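Local coordinates for peroxisomal catalase (Pichia angusta, PDB 2XQ1), which probably breaks down the hydrogen peroxide made by peroxisomal oxidases into water and oxygen, working as a heme-containing homotetramer, at residues Lys69-Ala73 and Asp251-Leu257; Asn172-Asp176 and Val188-Phe192; Trp175-Ala180 and Arg476-Phe481; Tyr223-His227 and Val294-Lys298; Pro441-Trp445 and Ala484-Ile488. All coordinates share one frame; numbering follows the deposited sequence.

Contact 1. Residues Lys69-Ala73 and Asp251-Leu257; sequences KGAGA and DHSTRDL
The one flat group that carries this contact is the carboxylate of D251, and it is met at an oxygen rather than over a face: K69 NZ sits 2.5 Å from OD1 of D251, with a CG-OD1-NZ angle of about 155° and the nitrogen somewhat off the carboxylate plane. That pair is a salt bridge. The two side chains cross at about a right angle. K69 starts with CG trans to its backbone N (chi1 169°), kinks at chi2 and then runs straight, which carries the ammonium from just before the strand across to the start of the helix. D251 OD1 has a second positive partner, R162 of the second subunit, while K69 NZ also bonds to the carbonyl of S114, so the ion pair is tied to the subunit interface.

Beyond it the contact is plain packing. A71 points its methyl at the helix, with CB 3.8 Å from T254 OG1. Further along the meeting is apolar: L257 CD2 lies 4.3 Å from A71 CB and also borders A73 CB. G70 and G72 have no side chain to add, which suits the close fit of strand and helix. Strand 70-73 and helix 252-257 run almost parallel, 12° apart, with axes 8.1 Å from each other at closest. The helix thus lies along strand 70-79 of the catalase beta-barrel, and L257 reaches on to F105 of strand 98-107, the antiparallel neighbour.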
# COMPACT_ATOMS: atom_id res chain seq x y z
N LYS O 69 14.99 15.86 2.79
CA LYS O 69 15.86 16.10 3.95
C LYS O 69 15.47 17.39 4.63
O LYS O 69 15.53 18.46 4.02
CB LYS O 69 17.30 16.20 3.49
CG LYS O 69 18.25 16.69 4.52
CD LYS O 69 18.88 15.57 5.33
CE LYS O 69 19.83 16.20 6.32
NZ LYS O 69 20.66 15.23 6.99
N GLY O 70 15.07 17.30 5.89
CA GLY O 70 14.56 18.50 6.57
C GLY O 70 14.45 18.50 8.09
O GLY O 70 14.67 17.48 8.76
N ALA O 71 14.08 19.67 8.62
CA ALA O 71 13.98 19.88 10.05
C ALA O 71 12.79 20.79 10.34
O ALA O 71 12.52 21.72 9.57
CB ALA O 71 15.24 20.48 10.58
N GLY O 72 12.08 20.50 11.43
CA GLY O 72 10.88 21.24 11.78
C GLY O 72 10.82 21.71 13.22
O GLY O 72 11.58 21.25 14.08
N ALA O 73 9.91 22.63 13.49
CA ALA O 73 9.66 23.11 14.84
C ALA O 73 8.29 23.75 14.94
O ALA O 73 7.73 24.20 13.93
CB ALA O 73 10.72 24.09 15.26
N ASP O 251 24.28 16.81 9.15
CA ASP O 251 23.06 17.26 9.81
C ASP O 251 23.25 18.62 10.47
O ASP O 251 22.57 18.96 11.43
CB ASP O 251 22.59 16.22 10.83
CG ASP O 251 22.34 14.85 10.20
OD1 ASP O 251 21.52 14.78 9.28
OD2 ASP O 251 22.96 13.85 10.65
N HIS O 252 24.17 19.41 9.92
CA HIS O 252 24.52 20.70 10.49
C HIS O 252 23.32 21.61 10.77
O HIS O 252 23.15 22.10 11.89
CB HIS O 252 25.50 21.44 9.59
CG HIS O 252 25.88 22.78 10.13
ND1 HIS O 252 26.83 22.93 11.12
CD2 HIS O 252 25.42 24.02 9.85
CE1 HIS O 252 26.95 24.22 11.41
NE2 HIS O 252 26.10 24.90 10.65
N SER O 253 22.50 21.83 9.76
CA SER O 253 21.37 22.74 9.89
C SER O 253 20.32 22.23 10.85
O SER O 253 19.69 23.02 11.54
CB SER O 253 20.76 23.02 8.52
OG SER O 253 21.75 23.55 7.65
N THR O 254 20.14 20.92 10.87
CA THR O 254 19.17 20.31 11.75
C THR O 254 19.56 20.55 13.20
O THR O 254 18.72 20.99 13.99
CB THR O 254 19.03 18.82 11.47
OG1 THR O 254 18.49 18.65 10.16
CG2 THR O 254 18.09 18.15 12.50
N ARG O 255 20.82 20.24 13.51
CA ARG O 255 21.38 20.38 14.84
C ARG O 255 21.26 21.83 15.30
O ARG O 255 20.81 22.11 16.40
CB ARG O 255 22.84 19.93 14.82
CG ARG O 255 23.62 20.17 16.10
CD ARG O 255 24.96 19.46 16.06
NE ARG O 255 24.80 18.06 16.44
CZ ARG O 255 24.94 17.02 15.60
NH1 ARG O 255 25.27 17.21 14.32
NH2 ARG O 255 24.77 15.77 16.06
N ASP O 256 21.63 22.74 14.40
CA ASP O 256 21.64 24.16 14.66
C ASP O 256 20.27 24.60 15.12
O ASP O 256 20.15 25.32 16.10
CB ASP O 256 22.01 24.90 13.39
CG ASP O 256 21.93 26.39 13.55
OD1 ASP O 256 22.92 26.96 14.07
OD2 ASP O 256 20.88 26.97 13.15
N LEU O 257 19.22 24.18 14.41
CA LEU O 257 17.89 24.63 14.74
C LEU O 257 17.42 24.02 16.04
O LEU O 257 16.80 24.71 16.86
CB LEU O 257 16.90 24.32 13.63
CG LEU O 257 15.43 24.59 13.96
CD1 LEU O 257 15.15 26.09 14.10
CD2 LEU O 257 14.51 23.98 12.91

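Contact 2. Residues Asn172-Asp176 and Val188-Phe192; sequences NMFWD and VMYLF
W175, whose indole meets F192 across this contact, has its carbonyl O gripped twice by T179: the backbone N and the hydroxyl OG1 bond to it from opposite faces of the carbonyl plane. That holds the helix turn from which the indole reaches out. No hydrogen bond joins the two segments; aromatic rings do the work. Because the helix axes stay 14.5 Å apart, large side chains have to span the distance from both sides. F192 and W175 approach from opposite directions, and CZ2 of W175 comes within 3.5 Å of CZ of F192. Their planes are 30° apart and slid so far that the rings barely overlap.

F174 joins from the same turn. With CG trans to its backbone N (chi1 -173°), it sends its ring toward the second helix, where CE1 meets the edge of the F192 ring in its plane, 3.8 Å from CZ of F192. The F174 ring also turns its edge to the indole, CD1 of F174 lying 3.5 Å above one face of W175, toward the rim. L191 CD2 touches the edge of F174, and V188 CG1 lies 4.2 Å from W175 CZ3. Cutting F192 back to alanine is likely to open a gap between the helices and deprive both F174 and W175 of the ring they press against.

Helices 171-180 and 185-192 follow each other along the chain, their segments at 137°, bridged by side chains rather than packed backbone to backbone. The aromatic group joins these two helices of the main catalase region, and V462 of helix 454-466, from the C-terminal helices of the catalase fold, packs on W175 and F192.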
# COMPACT_ATOMS: atom_id res chain seq x y z
N ASN O 172 26.24 16.58 -16.88
CA ASN O 172 25.76 16.73 -18.25
C ASN O 172 24.24 16.97 -18.29
O ASN O 172 23.79 17.98 -18.80
CB ASN O 172 26.16 15.53 -19.12
CG ASN O 172 27.66 15.55 -19.54
OD1 ASN O 172 28.44 16.41 -19.12
ND2 ASN O 172 28.03 14.61 -20.39
N MET O 173 23.47 16.05 -17.71
CA MET O 173 22.03 16.27 -17.54
C MET O 173 21.70 17.64 -16.94
O MET O 173 20.86 18.38 -17.45
CB MET O 173 21.49 15.34 -16.48
CG MET O 173 21.09 13.99 -16.88
SD MET O 173 19.92 13.55 -15.59
CE MET O 173 20.92 13.27 -14.10
N PHE O 174 22.33 17.90 -15.79
CA PHE O 174 22.13 19.08 -15.00
C PHE O 174 22.11 20.32 -15.90
O PHE O 174 21.14 21.09 -15.91
CB PHE O 174 23.24 19.16 -13.93
CG PHE O 174 23.05 20.26 -12.92
CD1 PHE O 174 23.40 21.56 -13.21
CD2 PHE O 174 22.53 19.98 -11.68
CE1 PHE O 174 23.23 22.56 -12.26
CE2 PHE O 174 22.37 21.00 -10.72
CZ PHE O 174 22.71 22.27 -11.01
N TRP O 175 23.19 20.49 -16.67
CA TRP O 175 23.33 21.70 -17.44
C TRP O 175 22.60 21.64 -18.77
O TRP O 175 22.13 22.67 -19.28
CB TRP O 175 24.80 22.01 -17.61
CG TRP O 175 25.44 22.44 -16.34
CD1 TRP O 175 26.33 21.73 -15.61
CD2 TRP O 175 25.26 23.69 -15.67
NE1 TRP O 175 26.74 22.46 -14.52
CE2 TRP O 175 26.09 23.67 -14.53
CE3 TRP O 175 24.48 24.81 -15.91
CZ2 TRP O 175 26.15 24.74 -13.63
CZ3 TRP O 175 24.53 25.88 -15.01
CH2 TRP O 175 25.36 25.83 -13.89
N ASP O 176 22.49 20.42 -19.31
CA ASP O 176 21.76 20.16 -20.53
C ASP O 176 20.37 20.75 -20.36
O ASP O 176 19.91 21.55 -21.20
CB ASP O 176 21.73 18.66 -20.83
CG ASP O 176 20.88 18.31 -22.08
OD1 ASP O 176 20.78 19.15 -23.00
OD2 ASP O 176 20.34 17.18 -22.17
N VAL O 188 19.00 30.28 -11.40
CA VAL O 188 20.24 29.49 -11.39
C VAL O 188 21.34 30.38 -10.92
O VAL O 188 22.29 29.93 -10.27
CB VAL O 188 20.61 28.93 -12.75
CG1 VAL O 188 22.02 28.35 -12.71
CG2 VAL O 188 19.64 27.85 -13.15
N MET O 189 21.18 31.66 -11.22
CA MET O 189 22.11 32.65 -10.71
C MET O 189 22.08 32.73 -9.17
O MET O 189 23.12 32.80 -8.51
CB MET O 189 21.84 34.00 -11.39
CG MET O 189 22.35 34.04 -12.85
SD MET O 189 22.02 35.61 -13.69
CE MET O 189 23.28 36.66 -12.97
N TYR O 190 20.87 32.69 -8.61
CA TYR O 190 20.74 32.67 -7.17
C TYR O 190 21.45 31.44 -6.68
O TYR O 190 22.29 31.51 -5.77
CB TYR O 190 19.27 32.61 -6.75
CG TYR O 190 18.60 33.95 -6.62
CD1 TYR O 190 18.26 34.68 -7.75
CD2 TYR O 190 18.30 34.49 -5.36
CE1 TYR O 190 17.63 35.94 -7.66
CE2 TYR O 190 17.66 35.76 -5.23
CZ TYR O 190 17.32 36.49 -6.41
OH TYR O 190 16.69 37.73 -6.38
N LEU O 191 21.15 30.31 -7.30
CA LEU O 191 21.62 29.03 -6.82
C LEU O 191 23.15 28.98 -6.73
O LEU O 191 23.71 28.36 -5.83
CB LEU O 191 21.10 27.92 -7.73
CG LEU O 191 21.65 26.52 -7.47
CD1 LEU O 191 21.14 26.02 -6.16
CD2 LEU O 191 21.19 25.66 -8.57
N PHE O 192 23.81 29.62 -7.67
CA PHE O 192 25.25 29.52 -7.70
C PHE O 192 25.95 30.71 -7.07
O PHE O 192 27.15 30.68 -6.86
CB PHE O 192 25.76 29.21 -9.10
CG PHE O 192 25.60 27.76 -9.49
CD1 PHE O 192 26.60 26.83 -9.20
CD2 PHE O 192 24.46 27.32 -10.14
CE1 PHE O 192 26.45 25.49 -9.55
CE2 PHE O 192 24.32 25.96 -10.50
CZ PHE O 192 25.31 25.06 -10.20

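Contact 3. Residues Trp175-Ala180 and Arg476-Phe481; sequences WDYLTA and RVYEYF
Y480 lies against T179 and L178 where helix 471-481 of the C-terminal helical region of the catalase fold packs on helix 171-180 of the main, heme-binding part. Its CB touches T179 CG2 at 3.7 Å, and CG rests on the same methyl. One step out, CD1 is near T179 CA, which stands over the ring face in a CH-pi contact, 4.2 Å from the centroid. CE1 then passes the backbone carbonyl of L178, CE2 comes to the edge of the indole at W175 CZ3, and OH ends beside L178 CB while hydrogen-bonding to S184. What sets this course is the first torsion: CG is trans to the backbone N (chi1 171°), so the ring extends across to the other helix. The helices run in the same general direction, crossing at 37° with axes 9.6 Å apart.

One turn earlier, V477 covers W175. CG2 of V477 sits 3.3 Å above one face of the indole, toward the rim, and 3.7 Å from W175 CB. F481 arrives at about a right angle and meets the far end of the indole, with W175 CH2 at the edge of the F481 ring and in its plane.

At the more solvent-exposed margin lies R476, its chain bent at chi2 and chi3 to bring the guanidinium back over the first helix. D176 takes one end of it in a salt bridge, while the other carboxylate oxygen of D176, OD2, bonds to Y397 and Y401 of the third subunit. The R476 NH2 to D176 OD1 bond measures 2.6 Å but is weak in angle, 119°, and the carboxylate stands nearly perpendicular to the guanidinium plane.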
# COMPACT_ATOMS: atom_id res chain seq x y z
N TRP O 175 23.19 20.49 -16.67
CA TRP O 175 23.33 21.70 -17.44
C TRP O 175 22.60 21.64 -18.77
O TRP O 175 22.13 22.67 -19.28
CB TRP O 175 24.80 22.01 -17.61
CG TRP O 175 25.44 22.44 -16.34
CD1 TRP O 175 26.33 21.73 -15.61
CD2 TRP O 175 25.26 23.69 -15.67
NE1 TRP O 175 26.74 22.46 -14.52
CE2 TRP O 175 26.09 23.67 -14.53
CE3 TRP O 175 24.48 24.81 -15.91
CZ2 TRP O 175 26.15 24.74 -13.63
CZ3 TRP O 175 24.53 25.88 -15.01
CH2 TRP O 175 25.36 25.83 -13.89
N ASP O 176 22.49 20.42 -19.31
CA ASP O 176 21.76 20.16 -20.53
C ASP O 176 20.37 20.75 -20.36
O ASP O 176 19.91 21.55 -21.20
CB ASP O 176 21.73 18.66 -20.83
CG ASP O 176 20.88 18.31 -22.08
OD1 ASP O 176 20.78 19.15 -23.00
OD2 ASP O 176 20.34 17.18 -22.17
N TYR O 177 19.70 20.42 -19.25
CA TYR O 177 18.34 20.91 -19.02
C TYR O 177 18.33 22.43 -18.86
O TYR O 177 17.68 23.13 -19.62
CB TYR O 177 17.63 20.25 -17.82
CG TYR O 177 16.31 20.90 -17.56
CD1 TYR O 177 15.17 20.47 -18.21
CD2 TYR O 177 16.21 22.02 -16.72
CE1 TYR O 177 13.95 21.10 -18.02
CE2 TYR O 177 15.00 22.67 -16.52
CZ TYR O 177 13.88 22.20 -17.17
OH TYR O 177 12.67 22.82 -16.99
N LEU O 178 19.05 22.93 -17.87
CA LEU O 178 19.00 24.36 -17.59
C LEU O 178 19.29 25.16 -18.85
O LEU O 178 18.55 26.07 -19.15
CB LEU O 178 19.96 24.75 -16.49
CG LEU O 178 19.59 24.09 -15.19
CD1 LEU O 178 20.78 24.16 -14.28
CD2 LEU O 178 18.43 24.78 -14.61
N THR O 179 20.34 24.79 -19.59
CA THR O 179 20.76 25.59 -20.75
C THR O 179 19.76 25.56 -21.91
O THR O 179 19.65 26.55 -22.66
CB THR O 179 22.14 25.21 -21.30
OG1 THR O 179 22.17 23.81 -21.57
CG2 THR O 179 23.24 25.57 -20.30
N ALA O 180 19.05 24.44 -22.05
CA ALA O 180 18.02 24.31 -23.07
C ALA O 180 16.76 25.10 -22.69
O ALA O 180 15.93 25.39 -23.57
CB ALA O 180 17.68 22.87 -23.25
N ARG O 476 27.93 25.32 -24.03
CA ARG O 476 26.55 25.81 -23.96
C ARG O 476 26.29 26.60 -22.66
O ARG O 476 25.44 27.52 -22.63
CB ARG O 476 25.52 24.67 -24.08
CG ARG O 476 25.83 23.66 -25.16
CD ARG O 476 24.58 23.19 -25.84
NE ARG O 476 23.99 22.00 -25.24
CZ ARG O 476 22.79 21.98 -24.66
NH1 ARG O 476 22.06 23.12 -24.58
NH2 ARG O 476 22.32 20.84 -24.15
N VAL O 477 27.00 26.23 -21.60
CA VAL O 477 26.89 26.91 -20.33
C VAL O 477 27.41 28.35 -20.38
O VAL O 477 26.82 29.26 -19.78
CB VAL O 477 27.55 26.12 -19.23
CG1 VAL O 477 27.73 26.99 -17.98
CG2 VAL O 477 26.72 24.86 -18.96
N TYR O 478 28.51 28.57 -21.09
CA TYR O 478 29.06 29.92 -21.22
C TYR O 478 28.07 30.79 -21.95
O TYR O 478 27.83 31.92 -21.56
CB TYR O 478 30.40 29.94 -21.95
CG TYR O 478 31.42 28.93 -21.46
CD1 TYR O 478 31.66 28.73 -20.09
CD2 TYR O 478 32.16 28.17 -22.37
CE1 TYR O 478 32.61 27.79 -19.65
CE2 TYR O 478 33.10 27.24 -21.93
CZ TYR O 478 33.33 27.06 -20.58
OH TYR O 478 34.28 26.14 -20.21
N GLU O 479 27.48 30.26 -23.03
CA GLU O 479 26.47 30.96 -23.83
C GLU O 479 25.32 31.36 -22.96
O GLU O 479 24.77 32.46 -23.11
CB GLU O 479 25.91 30.06 -24.93
CG GLU O 479 26.28 30.46 -26.35
CD GLU O 479 25.28 29.92 -27.42
OE1 GLU O 479 24.08 29.73 -27.11
OE2 GLU O 479 25.72 29.72 -28.59
N TYR O 480 24.97 30.45 -22.05
CA TYR O 480 23.79 30.56 -21.20
C TYR O 480 23.92 31.75 -20.23
O TYR O 480 23.09 32.69 -20.25
CB TYR O 480 23.59 29.20 -20.50
CG TYR O 480 22.56 29.11 -19.39
CD1 TYR O 480 21.19 29.18 -19.65
CD2 TYR O 480 22.96 28.86 -18.10
CE1 TYR O 480 20.24 29.06 -18.63
CE2 TYR O 480 22.02 28.73 -17.07
CZ TYR O 480 20.67 28.83 -17.34
OH TYR O 480 19.78 28.71 -16.30
N PHE O 481 24.99 31.74 -19.42
CA PHE O 481 25.26 32.85 -18.50
C PHE O 481 25.50 34.14 -19.24
O PHE O 481 25.11 35.20 -18.78
CB PHE O 481 26.42 32.51 -17.57
CG PHE O 481 26.03 31.59 -16.46
CD1 PHE O 481 25.36 32.09 -15.35
CD2 PHE O 481 26.28 30.23 -16.54
CE1 PHE O 481 24.97 31.26 -14.31
CE2 PHE O 481 25.89 29.37 -15.52
CZ PHE O 481 25.23 29.89 -14.39

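Contact 4. Residues Tyr223-His227 and Val294-Lys298; sequences YVQVH and VWPHK
Y223 starts the run against W295, on strand 221-230 of the catalase beta-barrel, which a loop leading toward strand 303-312 covers here. The tyrosine meets the far corner of the indole with its own CB, 4.0 Å from W295 CH2, and its carbonyl O approaches that same corner at the ring edge, near the ring plane. The phenol itself leads away, its OH bonding to E420. V224 turns its side chain away from the loop and gives only its carbonyl carbon, 3.9 Å from CH2 of W295.

Q225 carries the contact. Its CG stands over the centre of the six-membered ring of W295, 3.4 Å from the centroid and 4° off the ring normal, a CH-pi contact that is almost exactly face-on. The glutamine bends at chi2 just past that carbon, which turns the amide off the ring axis, with its plane 59° from that of the indole. NE2 then bonds to G209 O and T211 OG1, so the polar end is held by the neighbouring loop while the aliphatic part rests on the tryptophan. With a serine in place of W295, the CG of Q225 would probably lose the flat surface it rests on, and a gap would open between strand and loop.

At H227 the strand meets the loop again, where the exposed H297 approaches. The two imidazoles are oblique neighbours, planes 84° apart and centroids 6.0 Å from each other. W295 is itself tied to the barrel through its carbonyl O, bonded to Q274 NE2 on strand 268-276, while H297 brings CE1 to 4.4 Å from NE2 of H227.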
# COMPACT_ATOMS: atom_id res chain seq x y z
N TYR O 223 -3.77 41.31 -5.76
CA TYR O 223 -2.71 40.32 -5.93
C TYR O 223 -1.65 40.52 -4.85
O TYR O 223 -1.30 41.66 -4.56
CB TYR O 223 -2.03 40.43 -7.31
CG TYR O 223 -2.84 40.01 -8.52
CD1 TYR O 223 -3.32 38.72 -8.67
CD2 TYR O 223 -3.09 40.91 -9.54
CE1 TYR O 223 -4.05 38.35 -9.80
CE2 TYR O 223 -3.81 40.55 -10.66
CZ TYR O 223 -4.29 39.28 -10.80
OH TYR O 223 -5.01 38.96 -11.93
N VAL O 224 -1.13 39.44 -4.25
CA VAL O 224 -0.09 39.55 -3.22
C VAL O 224 1.14 38.68 -3.45
O VAL O 224 1.10 37.68 -4.16
CB VAL O 224 -0.60 39.25 -1.80
CG1 VAL O 224 -1.92 39.91 -1.54
CG2 VAL O 224 -0.73 37.79 -1.60
N GLN O 225 2.23 39.10 -2.82
CA GLN O 225 3.50 38.38 -2.75
C GLN O 225 3.93 38.46 -1.30
O GLN O 225 3.97 39.57 -0.74
CB GLN O 225 4.55 39.06 -3.62
CG GLN O 225 4.43 38.77 -5.09
CD GLN O 225 5.23 37.55 -5.56
OE1 GLN O 225 6.18 37.11 -4.90
NE2 GLN O 225 4.86 37.00 -6.70
N VAL O 226 4.25 37.33 -0.66
CA VAL O 226 4.47 37.34 0.77
C VAL O 226 5.96 37.21 1.08
O VAL O 226 6.67 36.48 0.40
CB VAL O 226 3.61 36.26 1.47
CG1 VAL O 226 3.77 36.32 3.00
CG2 VAL O 226 2.13 36.43 1.11
N HIS O 227 6.45 37.95 2.08
CA HIS O 227 7.87 37.93 2.46
C HIS O 227 8.06 37.61 3.96
O HIS O 227 7.51 38.30 4.83
CB HIS O 227 8.55 39.28 2.18
CG HIS O 227 8.60 39.66 0.74
ND1 HIS O 227 7.46 39.87 -0.02
CD2 HIS O 227 9.65 39.92 -0.08
CE1 HIS O 227 7.81 40.21 -1.25
NE2 HIS O 227 9.13 40.26 -1.31
N VAL O 294 10.36 38.74 -10.06
CA VAL O 294 10.06 39.42 -8.79
C VAL O 294 9.37 40.72 -9.07
O VAL O 294 9.41 41.20 -10.21
CB VAL O 294 11.32 39.75 -7.97
CG1 VAL O 294 12.12 38.51 -7.70
CG2 VAL O 294 12.18 40.78 -8.68
N TRP O 295 8.76 41.31 -8.05
CA TRP O 295 8.15 42.64 -8.14
C TRP O 295 9.13 43.67 -7.58
O TRP O 295 9.42 43.64 -6.38
CB TRP O 295 6.85 42.68 -7.34
CG TRP O 295 5.76 41.79 -7.82
CD1 TRP O 295 5.79 40.92 -8.87
CD2 TRP O 295 4.47 41.66 -7.23
NE1 TRP O 295 4.59 40.27 -8.98
CE2 TRP O 295 3.76 40.71 -7.99
CE3 TRP O 295 3.84 42.26 -6.13
CZ2 TRP O 295 2.44 40.34 -7.68
CZ3 TRP O 295 2.53 41.91 -5.82
CH2 TRP O 295 1.84 40.95 -6.60
N PRO O 296 9.65 44.59 -8.42
CA PRO O 296 10.59 45.60 -7.91
C PRO O 296 10.09 46.40 -6.68
O PRO O 296 8.93 46.87 -6.64
CB PRO O 296 10.84 46.51 -9.13
CG PRO O 296 9.85 46.07 -10.19
CD PRO O 296 9.53 44.65 -9.90
N HIS O 297 10.97 46.53 -5.69
CA HIS O 297 10.64 47.11 -4.38
C HIS O 297 10.26 48.58 -4.49
O HIS O 297 9.36 49.07 -3.79
CB HIS O 297 11.80 46.89 -3.39
CG HIS O 297 11.91 45.48 -2.88
ND1 HIS O 297 11.67 44.37 -3.68
CD2 HIS O 297 12.24 45.00 -1.65
CE1 HIS O 297 11.84 43.27 -2.97
NE2 HIS O 297 12.18 43.62 -1.74
N LYS O 298 10.95 49.27 -5.40
CA LYS O 298 10.64 50.65 -5.73
C LYS O 298 9.14 50.84 -5.99
O LYS O 298 8.49 51.63 -5.31
CB LYS O 298 11.46 51.10 -6.95
CG LYS O 298 11.72 52.60 -7.01

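Contact 5. Residues Pro441-Trp445 and Ala484-Ile488; sequences PKMFW and AEPII
W445 extends from its helix with CG trans to the backbone N (chi1 -178°), and that pose lays one face of the indole against I488 and E485. I488 answers with CG1 turned trans to its own carbonyl carbon and CD1 stretched onward. Two consecutive carbons therefore lie on the ring: CG1 of I488 stands 3.7 Å from the centroid of the six-membered ring, 6° off the normal, as a CH-pi contact, and CD1 reaches in to 3.6 Å from W445 CD2. E485 shares that face at the pyrrole end, where its CG is 3.6 Å from W445 CD1.

In the fold, these residues pack helix 439-447 of the C-terminal helical domain against the turn after helix 471-481 and the first turn of helix 486-500. P441, in the first turn of its helix, has its CB 3.9 Å from A484 CB, and both residues also touch helix 185-192.

K442 leaves trans to its backbone N, then bends at chi2, chi3 and chi4, a curl that brings its ammonium round to the glutamate rather than straight out. E485 bends at chi2 too, which leaves its carboxylate only 12° from parallel to the W445 ring plane. The salt bridge they make, K442 NZ to E485 OE2 at 2.7 Å, meets the oxygen nearly along its C-O bond. I487, which is exposed, reaches CD1 to the W445 NE1 side of the ring.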
# COMPACT_ATOMS: atom_id res chain seq x y z
N PRO O 441 17.64 38.73 -14.77
CA PRO O 441 18.97 38.18 -14.51
C PRO O 441 20.08 39.21 -14.67
O PRO O 441 21.04 39.20 -13.90
CB PRO O 441 19.12 37.12 -15.60
CG PRO O 441 17.77 36.67 -15.83
CD PRO O 441 16.84 37.82 -15.61
N LYS O 442 19.96 40.10 -15.66
CA LYS O 442 20.98 41.12 -15.91
C LYS O 442 21.08 42.00 -14.68
O LYS O 442 22.16 42.26 -14.19
CB LYS O 442 20.60 41.94 -17.15
CG LYS O 442 21.74 42.72 -17.84
CD LYS O 442 21.26 44.13 -18.25
CE LYS O 442 21.63 44.55 -19.69
NZ LYS O 442 23.09 44.76 -19.92
N MET O 443 19.92 42.44 -14.17
CA MET O 443 19.86 43.22 -12.96
C MET O 443 20.47 42.54 -11.74
O MET O 443 21.05 43.21 -10.88
CB MET O 443 18.42 43.63 -12.66
CG MET O 443 17.86 44.63 -13.67
SD MET O 443 19.00 46.00 -14.11
CE MET O 443 18.93 47.05 -12.59
N PHE O 444 20.36 41.21 -11.67
CA PHE O 444 20.84 40.48 -10.49
C PHE O 444 22.35 40.41 -10.47
O PHE O 444 22.96 40.27 -9.40
CB PHE O 444 20.23 39.09 -10.40
CG PHE O 444 20.68 38.33 -9.22
CD1 PHE O 444 20.20 38.65 -7.96
CD2 PHE O 444 21.61 37.31 -9.34
CE1 PHE O 444 20.63 37.94 -6.84
CE2 PHE O 444 22.04 36.60 -8.23
CZ PHE O 444 21.55 36.91 -6.98
N TRP O 445 22.95 40.52 -11.65
CA TRP O 445 24.40 40.60 -11.75
C TRP O 445 24.91 41.91 -11.15
O TRP O 445 25.91 41.92 -10.44
CB TRP O 445 24.81 40.45 -13.20
CG TRP O 445 26.28 40.48 -13.43
CD1 TRP O 445 26.98 41.45 -14.08
CD2 TRP O 445 27.23 39.48 -13.05
NE1 TRP O 445 28.31 41.12 -14.14
CE2 TRP O 445 28.49 39.92 -13.52
CE3 TRP O 445 27.14 38.26 -12.38
CZ2 TRP O 445 29.65 39.18 -13.32
CZ3 TRP O 445 28.30 37.53 -12.19
CH2 TRP O 445 29.54 37.99 -12.65
N ALA O 484 22.78 36.75 -19.77
CA ALA O 484 22.46 37.76 -18.77
C ALA O 484 23.38 38.95 -18.92
O ALA O 484 22.94 40.09 -19.02
CB ALA O 484 22.59 37.18 -17.37
N GLU O 485 24.68 38.64 -18.91
CA GLU O 485 25.72 39.59 -19.14
C GLU O 485 26.85 38.85 -19.84
O GLU O 485 27.36 37.86 -19.30
CB GLU O 485 26.22 40.15 -17.81
CG GLU O 485 25.63 41.49 -17.45
CD GLU O 485 26.02 42.56 -18.45
OE1 GLU O 485 27.22 42.62 -18.85
OE2 GLU O 485 25.11 43.32 -18.83
N PRO O 486 27.25 39.32 -21.03
CA PRO O 486 28.32 38.63 -21.76
C PRO O 486 29.59 38.26 -20.96
O PRO O 486 30.13 37.16 -21.15
CB PRO O 486 28.61 39.59 -22.93
CG PRO O 486 27.27 40.21 -23.22
CD PRO O 486 26.57 40.33 -21.87
N ILE O 487 30.04 39.13 -20.07
CA ILE O 487 31.28 38.90 -19.36
C ILE O 487 31.25 37.58 -18.61
O ILE O 487 32.30 36.97 -18.35
CB ILE O 487 31.61 40.01 -18.36
CG1 ILE O 487 30.71 41.25 -18.59
CG2 ILE O 487 33.12 40.33 -18.41
CD1 ILE O 487 30.73 42.31 -17.44
N ILE O 488 30.04 37.13 -18.28
CA ILE O 488 29.90 36.01 -17.36
C ILE O 488 30.31 34.69 -17.98
O ILE O 488 30.98 33.89 -17.34
CB ILE O 488 28.51 35.89 -16.74
CG1 ILE O 488 28.03 37.25 -16.22
CG2 ILE O 488 28.56 34.90 -15.56
CD1 ILE O 488 26.60 37.26 -15.76

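How the contacts relate
Contacts 2, 3 and 5 form a cluster in the helical region: contacts 2 and 3 share helix 171-180, with centres 8 Å apart, and V188 links them by touching Y480, L178 and F481. Contact 5 lies about 15 Å between centres from contact 2, joined through M189 and F444, and F481 also meets I488 between contacts 3 and 5. Contacts 1 and 4 are on the same antiparallel sheet but 29 Å apart at their centres. Along the chain, contact 2 falls within the span of contact 1, while contact 5 opens late. Contact 3 ties residues nearly 300 positions apart, joining the heme-binding region to the C-terminal helices.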